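Local coordinates for protein rRNA N-glycosidase (Bougainvillea spectabilis, PDB 3CTK) that is a plant member of the ribosome-inactivating protein family, folded as a mixed beta-sheet packed with helices, at residues A[61-66]-A[96-101]. Sequence-based numbering, arbitrary orientation.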
ATOM      1  N   LYS A  61       4.801  13.163  -1.645  1.00  6.28           N
ATOM      2  CA  LYS A  61       3.429  12.926  -2.083  1.00  7.05           C
ATOM      3  C   LYS A  61       3.403  11.620  -2.863  1.00  5.41           C
ATOM      4  O   LYS A  61       3.878  11.560  -3.993  1.00  6.21           O
ATOM      5  CB  LYS A  61       2.942  14.058  -2.992  1.00 10.28           C
ATOM      6  CG  LYS A  61       2.825  15.427  -2.341  1.00 16.14           C
ATOM      7  CD  LYS A  61       2.488  16.470  -3.407  1.00 20.37           C
ATOM      8  CE  LYS A  61       1.599  17.581  -2.878  1.00 24.40           C
ATOM      9  NZ  LYS A  61       2.300  18.482  -1.923  1.00 26.49           N
ATOM     10  N   VAL A  62       2.841  10.579  -2.260  1.00  4.81           N
ATOM     11  CA  VAL A  62       2.780   9.261  -2.890  1.00  4.68           C
ATOM     12  C   VAL A  62       1.480   9.051  -3.664  1.00  5.64           C
ATOM     13  O   VAL A  62       0.389   9.256  -3.133  1.00  6.79           O
ATOM     14  CB  VAL A  62       2.921   8.161  -1.816  1.00  4.55           C
ATOM     15  CG1 VAL A  62       2.982   6.784  -2.471  1.00  5.05           C
ATOM     16  CG2 VAL A  62       4.172   8.419  -0.982  1.00  2.51           C
ATOM     17  N   ALA A  63       1.602   8.630  -4.917  1.00  4.33           N
ATOM     18  CA  ALA A  63       0.433   8.399  -5.763  1.00  3.66           C
ATOM     19  C   ALA A  63       0.013   6.935  -5.756  1.00  4.02           C
ATOM     20  O   ALA A  63       0.838   6.044  -5.958  1.00  4.09           O
ATOM     21  CB  ALA A  63       0.731   8.844  -7.191  1.00  4.38           C
ATOM     22  N   ILE A  64      -1.277   6.700  -5.530  1.00  3.97           N
ATOM     23  CA  ILE A  64      -1.828   5.348  -5.496  1.00  3.77           C
ATOM     24  C   ILE A  64      -2.955   5.180  -6.519  1.00  4.23           C
ATOM     25  O   ILE A  64      -3.856   6.012  -6.609  1.00  3.68           O
ATOM     26  CB  ILE A  64      -2.371   5.016  -4.083  1.00  4.42           C
ATOM     27  CG1 ILE A  64      -1.209   4.959  -3.086  1.00  6.41           C
ATOM     28  CG2 ILE A  64      -3.145   3.691  -4.105  1.00  3.80           C
ATOM     29  CD1 ILE A  64      -1.632   4.683  -1.654  1.00  7.15           C
ATOM     30  N   ASP A  65      -2.880   4.098  -7.289  1.00  3.69           N
ATOM     31  CA  ASP A  65      -3.874   3.759  -8.310  1.00  4.49           C
ATOM     32  C   ASP A  65      -5.096   3.242  -7.545  1.00  4.96           C
ATOM     33  O   ASP A  65      -5.007   2.223  -6.869  1.00  4.42           O
ATOM     34  CB  ASP A  65      -3.304   2.651  -9.204  1.00  5.43           C
ATOM     35  CG  ASP A  65      -4.179   2.342 -10.407  1.00  5.46           C
ATOM     36  OD1 ASP A  65      -5.414   2.457 -10.296  1.00  7.94           O
ATOM     37  OD2 ASP A  65      -3.626   1.965 -11.460  1.00  7.25           O
ATOM     38  N   VAL A  66      -6.235   3.924  -7.651  1.00  5.26           N
ATOM     39  CA  VAL A  66      -7.414   3.493  -6.900  1.00  5.83           C
ATOM     40  C   VAL A  66      -8.036   2.185  -7.357  1.00  5.96           C
ATOM     41  O   VAL A  66      -8.810   1.574  -6.615  1.00  6.97           O
ATOM     42  CB  VAL A  66      -8.528   4.572  -6.892  1.00  5.04           C
ATOM     43  CG1 VAL A  66      -7.973   5.887  -6.358  1.00  5.81           C
ATOM     44  CG2 VAL A  66      -9.120   4.735  -8.292  1.00  6.43           C
ATOM     45  N   SER A  96       1.640  10.273 -17.550  1.00 10.44           N
ATOM     46  CA  SER A  96       1.077  11.359 -18.348  1.00  9.42           C
ATOM     47  C   SER A  96       0.292  12.393 -17.549  1.00  9.80           C
ATOM     48  O   SER A  96       0.356  13.581 -17.851  1.00 11.08           O
ATOM     49  CB  SER A  96       0.164  10.804 -19.448  1.00 10.09           C
ATOM     50  OG  SER A  96       0.891  10.030 -20.386  1.00 16.11           O
ATOM     51  N   LYS A  97      -0.435  11.955 -16.525  1.00  8.53           N
ATOM     52  CA  LYS A  97      -1.258  12.885 -15.757  1.00  9.02           C
ATOM     53  C   LYS A  97      -0.857  13.259 -14.334  1.00  7.56           C
ATOM     54  O   LYS A  97      -1.317  14.278 -13.817  1.00  8.71           O
ATOM     55  CB  LYS A  97      -2.706  12.390 -15.756  1.00 10.79           C
ATOM     56  CG  LYS A  97      -3.402  12.598 -17.092  1.00 14.38           C
ATOM     57  CD  LYS A  97      -4.835  12.106 -17.061  1.00 19.39           C
ATOM     58  CE  LYS A  97      -5.607  12.635 -18.258  1.00 22.60           C
ATOM     59  NZ  LYS A  97      -4.881  12.400 -19.536  1.00 26.03           N
ATOM     60  N   LEU A  98      -0.022  12.452 -13.689  1.00  5.97           N
ATOM     61  CA  LEU A  98       0.392  12.776 -12.326  1.00  6.11           C
ATOM     62  C   LEU A  98       1.432  13.883 -12.275  1.00  5.99           C
ATOM     63  O   LEU A  98       2.247  14.024 -13.189  1.00  7.76           O
ATOM     64  CB  LEU A  98       0.950  11.536 -11.616  1.00  6.77           C
ATOM     65  CG  LEU A  98      -0.087  10.529 -11.112  1.00  5.34           C
ATOM     66  CD1 LEU A  98       0.611   9.270 -10.626  1.00  6.46           C
ATOM     67  CD2 LEU A  98      -0.913  11.169  -9.997  1.00  6.63           C
ATOM     68  N   PHE A  99       1.388  14.666 -11.200  1.00  6.11           N
ATOM     69  CA  PHE A  99       2.343  15.750 -10.973  1.00  6.43           C
ATOM     70  C   PHE A  99       2.536  16.604 -12.224  1.00  7.99           C
ATOM     71  O   PHE A  99       3.650  16.764 -12.722  1.00  9.02           O
ATOM     72  CB  PHE A  99       3.670  15.143 -10.529  1.00  5.76           C
ATOM     73  CG  PHE A  99       3.516  14.061  -9.488  1.00  5.70           C
ATOM     74  CD1 PHE A  99       4.175  12.843  -9.628  1.00  6.22           C
ATOM     75  CD2 PHE A  99       2.712  14.263  -8.370  1.00  6.30           C
ATOM     76  CE1 PHE A  99       4.034  11.836  -8.666  1.00  7.43           C
ATOM     77  CE2 PHE A  99       2.565  13.262  -7.402  1.00  7.72           C
ATOM     78  CZ  PHE A  99       3.230  12.049  -7.556  1.00  6.18           C
ATOM     79  N   PRO A 100       1.443  17.188 -12.732  1.00  9.35           N
ATOM     80  CA  PRO A 100       1.498  18.024 -13.934  1.00 10.18           C
ATOM     81  C   PRO A 100       2.458  19.207 -13.837  1.00  9.05           C
ATOM     82  O   PRO A 100       2.524  19.888 -12.815  1.00 11.00           O
ATOM     83  CB  PRO A 100       0.047  18.462 -14.112  1.00 10.53           C
ATOM     84  CG  PRO A 100      -0.456  18.529 -12.695  1.00 10.17           C
ATOM     85  CD  PRO A 100       0.115  17.263 -12.096  1.00  9.46           C
ATOM     86  N   GLY A 101       3.209  19.434 -14.908  1.00  9.24           N
ATOM     87  CA  GLY A 101       4.136  20.547 -14.935  1.00  9.94           C
ATOM     88  C   GLY A 101       5.510  20.291 -14.351  1.00  9.37           C
ATOM     89  O   GLY A 101       6.430  21.065 -14.598  1.00  8.50           O
TER
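Ala63 meets both Leu98 and Phe99, and its methyl is the centre of a small apolar contact. Its CB sits 3.5 Å from Leu98 CD1, tighter than usual van der Waals distance, and 4.0 Å from Leu98 CD2, so the methyl faces the forked end of the leucine. Leu98 CG lies anti to its carbonyl carbon (chi1 -77°), with CB directed at the strand. The Phe99 ring arrives beside this pair, bringing CZ to 4.1 Å from Ala63 CB at an oblique angle.

The ring also makes a van der Waals contact with the backbone: Phe99 CZ lies 3.7 Å from the carbonyl O of Lys61, again obliquely, and no hydrogen bond joins the segments. Within 96-101, Leu98 CB rests 4.0 Å above one face of the Phe99 ring, offset toward its rim, so that this face is partly covered from within its own segment.

Leu98 is the first residue to leave helical geometry after helix 92-97, and Arg105 hydrogen-bonds the carbonyls of Leu98 and Phe99. Helix 149-168 packs against Val62 and Ile64, whose CB atoms leave the strand on the side away from 96-101. The arrangement is thus the loop that follows helix 92-97, laid on an inner strand of the six-stranded mixed sheet found in ribosome-inactivating proteins.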